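Local coordinates for TetR family transcription regulator (Marinobacter aquaeolei, PDB 3PAS), which probably acts as a DNA-binding transcription factor of the TetR family that recognises cis-regulatory sequences, at residues B[102-107]-B[158-163]; B[87-92]-B[176-181]; B[14-19]-B[32-37]. All coordinates share one frame; numbering follows the deposited sequence. Where two conformers were deposited one is given.

In the fold
Interaction 3 comes first along the chain and joins helices 5-24 and 31-37 in the N-terminal part, which probably binds DNA. Interactions 1 and 2 both belong to the C-terminal domain, with interaction 1 nested inside the loop that interaction 2 closes. Their centres lie about 14 Å apart and they touch directly, Ile159 packing against Trp89 and Leu92 while Leu162 meets Ala181. Interaction 1 reaches the other way too: Tyr105 lies against Thr17 and Val18 of interaction 3, about 20 Å away between centres. Interactions 2 and 3 do not touch. Helix 100-110 thus lies between helix 5-24, on which the predicted helix-turn-helix packs, and helix 148-167, which with helix 175-189 borders the second subunit.

Interaction 1. Residues B[102-107]-B[158-163]; sequences LFRYHE and PIYHLV. With ACT (acetate ion), chain M.
Phe103 and Tyr160 carry this contact, their side chains sliding past each other in opposite directions so that CD2 of Phe103 comes 3.9 Å from CD1 of Tyr160. The firm part lies round the outer end of the Phe103 ring. Ile159 CG2 meets the ring at its edge, 4.1 Å from Phe103 CE2, and Val163 CG2 approaches the same CE2 from an oblique direction; both Ile159 and Val163 are buried and lean on helix 81-98 as well.

The other side is looser. Tyr160, its CG anti to the backbone N (chi1 -175°), stretches across to helix 100-110, where its OH takes a weak hydrogen bond of 3.0 Å from Arg104 NH1. The exposed arginine has a second weak bond, from NH1 to OXT of an acetate ion at 3.2 Å. The acetate methyl lies over one face of the tyrosine ring, while Glu107 OE1, salt-bridged to Arg157, lies over the opposite face.

With 11.5 Å between the axes of the two segments, side chains and the acetate, probably from the crystallisation liquor, span the interval. This is inter-helical packing within the all-helical C-terminal domain of a TetR-family regulator, the domain that holds the effector cavity in relatives.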
loop_
_atom_site.group_PDB
_atom_site.type_symbol
_atom_site.label_atom_id
_atom_site.label_comp_id
_atom_site.label_asym_id
_atom_site.label_seq_id
_atom_site.Cartn_x
_atom_site.Cartn_y
_atom_site.Cartn_z
ATOM N N LEU B 102 -13.249 6.502 6.241
ATOM C CA LEU B 102 -13.604 5.146 6.673
ATOM C C LEU B 102 -12.463 4.178 6.321
ATOM O O LEU B 102 -12.040 3.358 7.135
ATOM C CB LEU B 102 -14.884 4.683 5.982
ATOM C CG LEU B 102 -16.223 5.348 6.286
ATOM C CD1 LEU B 102 -17.282 4.657 5.343
ATOM C CD2 LEU B 102 -16.615 5.213 7.831
ATOM N N PHE B 103 -11.974 4.241 5.093
ATOM C CA PHE B 103 -10.817 3.436 4.696
ATOM C C PHE B 103 -9.574 3.763 5.558
ATOM O O PHE B 103 -8.822 2.869 5.929
ATOM C CB PHE B 103 -10.415 3.742 3.241
ATOM C CG PHE B 103 -11.251 3.064 2.176
ATOM C CD1 PHE B 103 -12.537 2.616 2.420
ATOM C CD2 PHE B 103 -10.735 2.934 0.871
ATOM C CE1 PHE B 103 -13.302 2.017 1.403
ATOM C CE2 PHE B 103 -11.483 2.330 -0.116
ATOM C CZ PHE B 103 -12.780 1.877 0.163
ATOM N N ARG B 104 -9.331 5.044 5.815
ATOM C CA ARG B 104 -8.141 5.436 6.603
ATOM C C ARG B 104 -8.236 4.926 8.052
ATOM O O ARG B 104 -7.254 4.393 8.593
ATOM C CB ARG B 104 -7.976 6.935 6.562
ATOM C CG ARG B 104 -6.754 7.447 7.250
ATOM C CD ARG B 104 -6.269 8.708 6.555
ATOM N NE ARG B 104 -4.825 8.633 6.439
ATOM C CZ ARG B 104 -4.172 7.795 5.629
ATOM N NH1 ARG B 104 -4.827 6.937 4.839
ATOM N NH2 ARG B 104 -2.845 7.809 5.615
ATOM N N TYR B 105 -9.415 5.073 8.656
ATOM C CA TYR B 105 -9.649 4.517 10.013
ATOM C C TYR B 105 -9.385 2.994 10.018
ATOM O O TYR B 105 -8.638 2.484 10.852
ATOM C CB TYR B 105 -11.035 4.850 10.585
ATOM C CG TYR B 105 -11.092 4.473 12.052
ATOM C CD1 TYR B 105 -10.662 5.360 13.012
ATOM C CD2 TYR B 105 -11.392 3.176 12.446
ATOM C CE1 TYR B 105 -10.666 5.020 14.380
ATOM C CE2 TYR B 105 -11.377 2.806 13.792
ATOM C CZ TYR B 105 -11.010 3.750 14.754
ATOM O OH TYR B 105 -10.979 3.434 16.090
ATOM N N HIS B 106 -9.985 2.269 9.077
ATOM C CA HIS B 106 -9.740 0.833 8.969
ATOM C C HIS B 106 -8.218 0.471 8.869
ATOM O O HIS B 106 -7.708 -0.383 9.603
ATOM C CB HIS B 106 -10.506 0.256 7.756
ATOM C CG HIS B 106 -10.332 -1.221 7.616
ATOM N ND1 HIS B 106 -9.259 -1.775 6.944
ATOM C CD2 HIS B 106 -11.026 -2.251 8.149
ATOM C CE1 HIS B 106 -9.313 -3.086 7.058
ATOM N NE2 HIS B 106 -10.388 -3.402 7.762
ATOM N N GLU B 107 -7.528 1.147 7.961
ATOM C CA GLU B 107 -6.078 0.989 7.748
ATOM C C GLU B 107 -5.269 1.367 9.011
ATOM O O GLU B 107 -4.409 0.612 9.448
ATOM C CB GLU B 107 -5.655 1.878 6.572
ATOM C CG GLU B 107 -4.148 1.839 6.152
ATOM C CD GLU B 107 -3.764 0.556 5.433
ATOM O OE1 GLU B 107 -4.643 -0.325 5.248
ATOM O OE2 GLU B 107 -2.560 0.422 5.073
ATOM N N PRO B 158 -6.047 -3.045 -4.238
ATOM C CA PRO B 158 -5.909 -1.973 -5.244
ATOM C C PRO B 158 -6.993 -0.882 -5.184
ATOM O O PRO B 158 -6.750 0.226 -5.683
ATOM C CB PRO B 158 -5.948 -2.722 -6.594
ATOM C CG PRO B 158 -5.460 -4.112 -6.234
ATOM C CD PRO B 158 -6.029 -4.377 -4.843
ATOM N N ILE B 159 -8.157 -1.188 -4.624
ATOM C CA ILE B 159 -9.234 -0.200 -4.432
ATOM C C ILE B 159 -8.723 0.942 -3.504
ATOM O O ILE B 159 -8.779 2.098 -3.869
ATOM C CB ILE B 159 -10.533 -0.798 -3.878
ATOM C CG1 ILE B 159 -11.043 -1.915 -4.826
ATOM C CG2 ILE B 159 -11.620 0.348 -3.701
ATOM C CD1 ILE B 159 -12.238 -2.707 -4.351
ATOM N N TYR B 160 -8.172 0.592 -2.362
ATOM C CA TYR B 160 -7.534 1.567 -1.464
ATOM C C TYR B 160 -6.477 2.437 -2.168
ATOM O O TYR B 160 -6.521 3.670 -2.128
ATOM C CB TYR B 160 -6.891 0.815 -0.293
ATOM C CG TYR B 160 -6.303 1.717 0.779
ATOM C CD1 TYR B 160 -7.060 2.149 1.855
ATOM C CD2 TYR B 160 -4.951 2.099 0.728
ATOM C CE1 TYR B 160 -6.490 2.985 2.858
ATOM C CE2 TYR B 160 -4.379 2.905 1.708
ATOM C CZ TYR B 160 -5.149 3.354 2.757
ATOM O OH TYR B 160 -4.564 4.159 3.703
ATOM N N HIS B 161 -5.563 1.795 -2.872
ATOM C CA HIS B 161 -4.473 2.497 -3.569
ATOM C C HIS B 161 -4.999 3.435 -4.646
ATOM O O HIS B 161 -4.581 4.568 -4.715
ATOM C CB HIS B 161 -3.504 1.454 -4.122
ATOM C CG HIS B 161 -2.302 2.017 -4.811
ATOM N ND1 HIS B 161 -1.259 2.623 -4.133
ATOM C CD2 HIS B 161 -1.971 2.048 -6.129
ATOM C CE1 HIS B 161 -0.340 3.009 -5.009
ATOM N NE2 HIS B 161 -0.743 2.667 -6.229
ATOM N N LEU B 162 -5.958 2.969 -5.448
ATOM C CA LEU B 162 -6.520 3.774 -6.538
ATOM C C LEU B 162 -7.417 4.893 -6.016
ATOM O O LEU B 162 -7.410 6.009 -6.576
ATOM C CB LEU B 162 -7.256 2.898 -7.530
ATOM C CG LEU B 162 -6.314 2.047 -8.419
ATOM C CD1 LEU B 162 -7.117 0.961 -9.249
ATOM C CD2 LEU B 162 -5.537 2.931 -9.344
ATOM N N VAL B 163 -8.191 4.624 -4.961
ATOM C CA VAL B 163 -8.969 5.715 -4.324
ATOM C C VAL B 163 -8.022 6.857 -3.884
ATOM O O VAL B 163 -8.291 8.037 -4.064
ATOM C CB VAL B 163 -9.807 5.196 -3.185
ATOM C CG1 VAL B 163 -10.279 6.405 -2.253
ATOM C CG2 VAL B 163 -11.027 4.405 -3.757
HETATM C C ACT M . -7.415 6.769 1.469
HETATM O O ACT M . -6.930 7.657 0.733
HETATM O OXT ACT M . -7.215 6.924 2.691
HETATM C CH3 ACT M . -8.170 5.592 0.925
#

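Interaction 2. Residues B[87-92]-B[176-181]; sequences RQWHTL and EHIELA
His90 presents one face of its imidazole to Ile178 and one edge to Glu179. The CG2 methyl of Ile178 sits over that face in a CH-pi contact, 3.8 Å from the ring centroid and displaced toward the rim, nearest to ND1. At the edge, Glu179 OE1 lies close to the ring plane and accepts a hydrogen bond of 2.7 Å from His90 NE2. The N-H points fairly straight at its acceptor (154°) and meets OE1 nearly along the carboxylate C-O bond, although the carboxylate plane is turned 38° from the ring. Glu179 leaves its helix heading away from helix 81-98; the bend at its second torsion (chi2 79°) swings the carboxylate back to the histidine.

The neighbouring Trp89 works differently. Its CG is anti to the backbone N, which carries the indole across to helix 175-189, oblique to the Ile178 side chain. Ala181 CB touches the six-membered ring at its edge, 3.6 Å from Trp89 CZ2, and NE1 gives the backbone O of Ile178 a weak, well bent hydrogen bond of 3.0 Å. The same Ile178 CG2 that covers the imidazole also lies 3.7 Å from Trp89 CD1, so a single methyl is wedged between the two aromatic side chains. Beyond the pair of segments, Phe182 meets the indole edge-to-face and Ile159 of helix 148-167 packs on it, while Ala181 also touches Leu150 of the second subunit.

Arg86 forms a salt bridge with Glu179 OE1, so this one oxygen receives both an arginine and the imidazole. The carboxylate would tend to stabilise a proton on NE2, whereas the nearby arginine would probably temper any drive toward a fully charged histidine.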
loop_
_atom_site.group_PDB
_atom_site.type_symbol
_atom_site.label_atom_id
_atom_site.label_comp_id
_atom_site.label_asym_id
_atom_site.label_seq_id
_atom_site.Cartn_x
_atom_site.Cartn_y
_atom_site.Cartn_z
ATOM N N ARG B 87 -19.608 -5.906 -8.902
ATOM C CA ARG B 87 -20.516 -4.951 -8.258
ATOM C C ARG B 87 -19.929 -4.455 -6.964
ATOM O O ARG B 87 -19.990 -3.292 -6.665
ATOM C CB ARG B 87 -21.862 -5.560 -7.965
ATOM C CG ARG B 87 -22.625 -5.861 -9.186
ATOM C CD ARG B 87 -23.857 -6.689 -8.853
ATOM N NE ARG B 87 -24.865 -6.575 -9.912
ATOM C CZ ARG B 87 -25.835 -5.654 -9.951
ATOM N NH1 ARG B 87 -25.984 -4.731 -8.990
ATOM N NH2 ARG B 87 -26.664 -5.656 -10.979
ATOM N N GLN B 88 -19.395 -5.360 -6.165
ATOM C CA GLN B 88 -18.769 -5.057 -4.861
ATOM C C GLN B 88 -17.631 -4.062 -5.048
ATOM O O GLN B 88 -17.430 -3.177 -4.259
ATOM C CB GLN B 88 -18.205 -6.343 -4.261
ATOM C CG GLN B 88 -16.961 -6.174 -3.351
ATOM C CD GLN B 88 -15.891 -7.143 -3.792
ATOM O OE1 GLN B 88 -15.210 -6.939 -4.833
ATOM N NE2 GLN B 88 -15.781 -8.263 -3.053
ATOM N N TRP B 89 -16.868 -4.276 -6.102
ATOM C CA TRP B 89 -15.703 -3.413 -6.429
ATOM C C TRP B 89 -16.123 -2.005 -6.677
ATOM O O TRP B 89 -15.546 -1.070 -6.106
ATOM C CB TRP B 89 -14.937 -3.964 -7.610
ATOM C CG TRP B 89 -13.892 -3.095 -8.208
ATOM C CD1 TRP B 89 -14.077 -2.010 -9.000
ATOM C CD2 TRP B 89 -12.474 -3.254 -8.070
ATOM N NE1 TRP B 89 -12.871 -1.464 -9.338
ATOM C CE2 TRP B 89 -11.872 -2.227 -8.798
ATOM C CE3 TRP B 89 -11.665 -4.193 -7.414
ATOM C CZ2 TRP B 89 -10.476 -2.092 -8.909
ATOM C CZ3 TRP B 89 -10.320 -4.075 -7.517
ATOM C CH2 TRP B 89 -9.716 -3.002 -8.277
ATOM N N HIS B 90 -17.127 -1.838 -7.520
ATOM C CA HIS B 90 -17.682 -0.516 -7.794
ATOM C C HIS B 90 -18.220 0.117 -6.517
ATOM O O HIS B 90 -18.013 1.304 -6.302
ATOM C CB HIS B 90 -18.784 -0.535 -8.886
ATOM C CG HIS B 90 -18.256 -0.512 -10.294
ATOM N ND1 HIS B 90 -18.109 0.652 -11.029
ATOM C CD2 HIS B 90 -17.868 -1.520 -11.101
ATOM C CE1 HIS B 90 -17.650 0.344 -12.232
ATOM N NE2 HIS B 90 -17.477 -0.970 -12.291
ATOM N N THR B 91 -18.936 -0.640 -5.675
ATOM C CA THR B 91 -19.502 -0.050 -4.426
ATOM C C THR B 91 -18.376 0.401 -3.440
ATOM O O THR B 91 -18.391 1.517 -2.922
ATOM C CB THR B 91 -20.435 -1.051 -3.743
ATOM O OG1 THR B 91 -21.519 -1.289 -4.640
ATOM C CG2 THR B 91 -20.926 -0.478 -2.435
ATOM N N LEU B 92 -17.360 -0.432 -3.296
ATOM C CA LEU B 92 -16.214 -0.116 -2.427
ATOM C C LEU B 92 -15.413 1.101 -2.939
ATOM O O LEU B 92 -14.995 1.968 -2.167
ATOM C CB LEU B 92 -15.294 -1.289 -2.297
ATOM C CG LEU B 92 -15.696 -2.455 -1.372
ATOM C CD1 LEU B 92 -14.789 -3.676 -1.618
ATOM C CD2 LEU B 92 -15.761 -2.101 0.068
ATOM N N GLU B 176 -15.875 4.369 -15.996
ATOM C CA GLU B 176 -15.067 3.639 -16.955
ATOM C C GLU B 176 -13.748 3.145 -16.380
ATOM O O GLU B 176 -13.384 1.961 -16.561
ATOM C CB GLU B 176 -14.721 4.512 -18.182
ATOM C CG GLU B 176 -15.703 4.438 -19.336
ATOM C CD GLU B 176 -15.144 4.952 -20.682
ATOM O OE1 GLU B 176 -14.870 6.158 -20.827
ATOM O OE2 GLU B 176 -15.019 4.144 -21.618
ATOM N N HIS B 177 -12.995 4.059 -15.768
ATOM C CA HIS B 177 -11.724 3.718 -15.136
ATOM C C HIS B 177 -11.895 2.728 -13.979
ATOM O O HIS B 177 -11.076 1.840 -13.813
ATOM C CB HIS B 177 -10.964 4.972 -14.632
ATOM C CG HIS B 177 -10.227 5.715 -15.707
ATOM N ND1 HIS B 177 -9.620 6.935 -15.482
ATOM C CD2 HIS B 177 -9.985 5.407 -17.007
ATOM C CE1 HIS B 177 -9.046 7.357 -16.598
ATOM N NE2 HIS B 177 -9.256 6.450 -17.540
ATOM N N ILE B 178 -12.953 2.875 -13.188
ATOM C CA ILE B 178 -13.204 1.972 -12.079
ATOM C C ILE B 178 -13.416 0.560 -12.648
ATOM O O ILE B 178 -12.870 -0.419 -12.123
ATOM C CB ILE B 178 -14.400 2.444 -11.188
ATOM C CG1 ILE B 178 -14.039 3.729 -10.404
ATOM C CG2 ILE B 178 -14.768 1.389 -10.233
ATOM C CD1 ILE B 178 -15.253 4.533 -9.804
ATOM N N GLU B 179 -14.162 0.478 -13.752
ATOM C CA GLU B 179 -14.460 -0.823 -14.408
ATOM C C GLU B 179 -13.175 -1.431 -14.988
ATOM O O GLU B 179 -12.932 -2.617 -14.834
ATOM C CB GLU B 179 -15.511 -0.635 -15.518
ATOM C CG GLU B 179 -15.868 -1.883 -16.327
ATOM C CD GLU B 179 -16.835 -2.829 -15.630
ATOM O OE1 GLU B 179 -17.248 -2.595 -14.446
ATOM O OE2 GLU B 179 -17.211 -3.816 -16.307
ATOM N N LEU B 180 -12.370 -0.631 -15.676
ATOM C CA LEU B 180 -11.120 -1.081 -16.256
ATOM C C LEU B 180 -10.177 -1.629 -15.177
ATOM O O LEU B 180 -9.582 -2.690 -15.341
ATOM C CB LEU B 180 -10.454 0.071 -16.976
ATOM C CG LEU B 180 -9.035 -0.092 -17.499
ATOM C CD1 LEU B 180 -8.973 -1.298 -18.481
ATOM C CD2 LEU B 180 -8.668 1.206 -18.211
ATOM N N ALA B 181 -10.075 -0.908 -14.061
ATOM C CA ALA B 181 -9.283 -1.378 -12.928
ATOM C C ALA B 181 -9.831 -2.719 -12.402
ATOM O O ALA B 181 -9.044 -3.638 -12.111
ATOM C CB ALA B 181 -9.327 -0.297 -11.793
#

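Interaction 3. Residues B[14-19]-B[32-37]; sequences LEATVR and GKIAKA
Thr17 OG1 is hydrogen-bonded to the carbonyl O of Phe13, one turn earlier in its own helix, and covered across the contact by two methyls of Ile34, CD1 and CG2, each 3.5 Å from it. Its hydroxyl stands anti to the carbonyl carbon (chi1 -61°), the position that lets it reach back to Phe13 while apolar carbon covers it.

Next to it the helices come close. Ala16 has only a CB to interpose, and this methyl fits among Ile34 O at 3.5 Å, Ile34 CG2 and the CB of Ala37 at 4.0 Å. Such small side chains let the axes of the two segments approach to 8.4 Å, at an angle of 116°. Farther along helix 5-24, Arg19 folds its guanidinium over its own Ala16 CA, turning an edge to the last residue of the other helix: NH2 lies 3.1 Å from Ala37 O, near the guanidinium plane. With an alanine at Ile34, CG1, CG2 and CD1 are gone, which would probably strip Thr17 OG1 of its apolar cover and open a gap beside Ala16 CB.

Helix 31-37 opens the predicted helix-turn-helix, and the contact packs it on helix 5-24 mainly through apolar groups, with the threonine's polarity spent within its own helix. The positive charge of Arg19, which also lies close to an acetate ion probably from the crystallisation liquor, may suit the carbonyl end of helix 31-37.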
loop_
_atom_site.group_PDB
_atom_site.type_symbol
_atom_site.label_atom_id
_atom_site.label_comp_id
_atom_site.label_asym_id
_atom_site.label_seq_id
_atom_site.Cartn_x
_atom_site.Cartn_y
_atom_site.Cartn_z
ATOM N N LEU B 14 -18.920 7.916 17.106
ATOM C CA LEU B 14 -18.244 7.025 16.231
ATOM C C LEU B 14 -17.659 7.794 15.026
ATOM O O LEU B 14 -16.505 7.633 14.701
ATOM C CB LEU B 14 -19.189 5.907 15.767
ATOM C CG LEU B 14 -19.670 4.974 16.874
ATOM C CD1 LEU B 14 -20.955 4.258 16.478
ATOM C CD2 LEU B 14 -18.529 4.032 17.285
ATOM N N GLU B 15 -18.458 8.673 14.429
ATOM C CA GLU B 15 -18.003 9.515 13.322
ATOM C C GLU B 15 -16.893 10.493 13.750
ATOM O O GLU B 15 -15.924 10.687 13.036
ATOM C CB GLU B 15 -19.213 10.260 12.734
ATOM C CG GLU B 15 -20.100 9.392 11.851
ATOM C CD GLU B 15 -19.430 8.970 10.520
ATOM O OE1 GLU B 15 -18.421 9.592 10.080
ATOM O OE2 GLU B 15 -19.894 7.996 9.906
ATOM N N ALA B 16 -17.010 11.083 14.929
ATOM C CA ALA B 16 -15.974 11.996 15.433
ATOM C C ALA B 16 -14.658 11.233 15.642
ATOM O O ALA B 16 -13.571 11.774 15.403
ATOM C CB ALA B 16 -16.433 12.648 16.747
ATOM N N THR B 17 -14.759 9.976 16.075
ATOM C CA THR B 17 -13.588 9.114 16.273
ATOM C C THR B 17 -12.944 8.844 14.900
ATOM O O THR B 17 -11.747 9.002 14.751
ATOM C CB THR B 17 -13.942 7.806 16.948
ATOM O OG1 THR B 17 -14.497 8.050 18.241
ATOM C CG2 THR B 17 -12.702 6.935 17.157
ATOM N N VAL B 18 -13.751 8.401 13.926
ATOM C CA VAL B 18 -13.272 8.255 12.522
ATOM C C VAL B 18 -12.521 9.514 12.035
ATOM O O VAL B 18 -11.398 9.392 11.582
ATOM C CB VAL B 18 -14.398 7.966 11.537
ATOM C CG1 VAL B 18 -13.843 8.051 10.051
ATOM C CG2 VAL B 18 -15.022 6.584 11.831
ATOM N N ARG B 19 -13.113 10.708 12.176
ATOM C CA ARG B 19 -12.477 11.934 11.722
ATOM C C ARG B 19 -11.189 12.301 12.417
ATOM O O ARG B 19 -10.186 12.624 11.743
ATOM C CB ARG B 19 -13.431 13.151 11.783
ATOM C CG ARG B 19 -14.637 13.022 10.901
ATOM C CD ARG B 19 -15.392 14.348 10.775
ATOM N NE ARG B 19 -15.736 14.952 12.056
ATOM C CZ ARG B 19 -16.781 14.615 12.810
ATOM N NH1 ARG B 19 -17.600 13.658 12.428
ATOM N NH2 ARG B 19 -17.005 15.246 13.950
ATOM N N GLY B 32 -11.484 13.576 25.150
ATOM C CA GLY B 32 -11.890 14.987 25.152
ATOM C C GLY B 32 -11.993 15.592 23.754
ATOM O O GLY B 32 -12.931 16.321 23.483
ATOM N N LYS B 33 -11.051 15.279 22.872
ATOM C CA LYS B 33 -11.077 15.819 21.505
ATOM C C LYS B 33 -12.167 15.186 20.640
ATOM O O LYS B 33 -12.814 15.861 19.832
ATOM C CB LYS B 33 -9.736 15.612 20.837
ATOM C CG LYS B 33 -8.659 16.473 21.326
ATOM C CD LYS B 33 -7.309 15.991 20.762
ATOM C CE LYS B 33 -6.114 16.760 21.339
ATOM N NZ LYS B 33 -4.803 16.264 20.741
ATOM N N ILE B 34 -12.379 13.886 20.826
ATOM C CA ILE B 34 -13.465 13.197 20.188
ATOM C C ILE B 34 -14.802 13.811 20.633
ATOM O O ILE B 34 -15.673 14.114 19.790
ATOM C CB ILE B 34 -13.435 11.674 20.497
ATOM C CG1 ILE B 34 -12.243 10.994 19.827
ATOM C CG2 ILE B 34 -14.769 11.033 20.067
ATOM C CD1 ILE B 34 -12.076 9.539 20.215
ATOM N N ALA B 35 -14.994 13.974 21.940
ATOM C CA ALA B 35 -16.236 14.583 22.468
ATOM C C ALA B 35 -16.474 16.012 21.842
ATOM O O ALA B 35 -17.581 16.351 21.332
ATOM C CB ALA B 35 -16.193 14.647 23.995
ATOM N N LYS B 36 -15.417 16.802 21.843
ATOM C CA LYS B 36 -15.462 18.155 21.297
ATOM C C LYS B 36 -15.835 18.114 19.796
ATOM O O LYS B 36 -16.734 18.832 19.345
ATOM C CB LYS B 36 -14.123 18.840 21.533
ATOM C CG LYS B 36 -14.163 20.344 21.382
ATOM C CD LYS B 36 -12.803 20.996 21.684
ATOM C CE LYS B 36 -12.523 21.083 23.195
ATOM N NZ LYS B 36 -11.617 22.228 23.535
ATOM N N ALA B 37 -15.202 17.220 19.052
ATOM C CA ALA B 37 -15.491 17.066 17.649
ATOM C C ALA B 37 -16.932 16.649 17.417
ATOM O O ALA B 37 -17.513 17.014 16.420
ATOM C CB ALA B 37 -14.550 16.117 17.024
#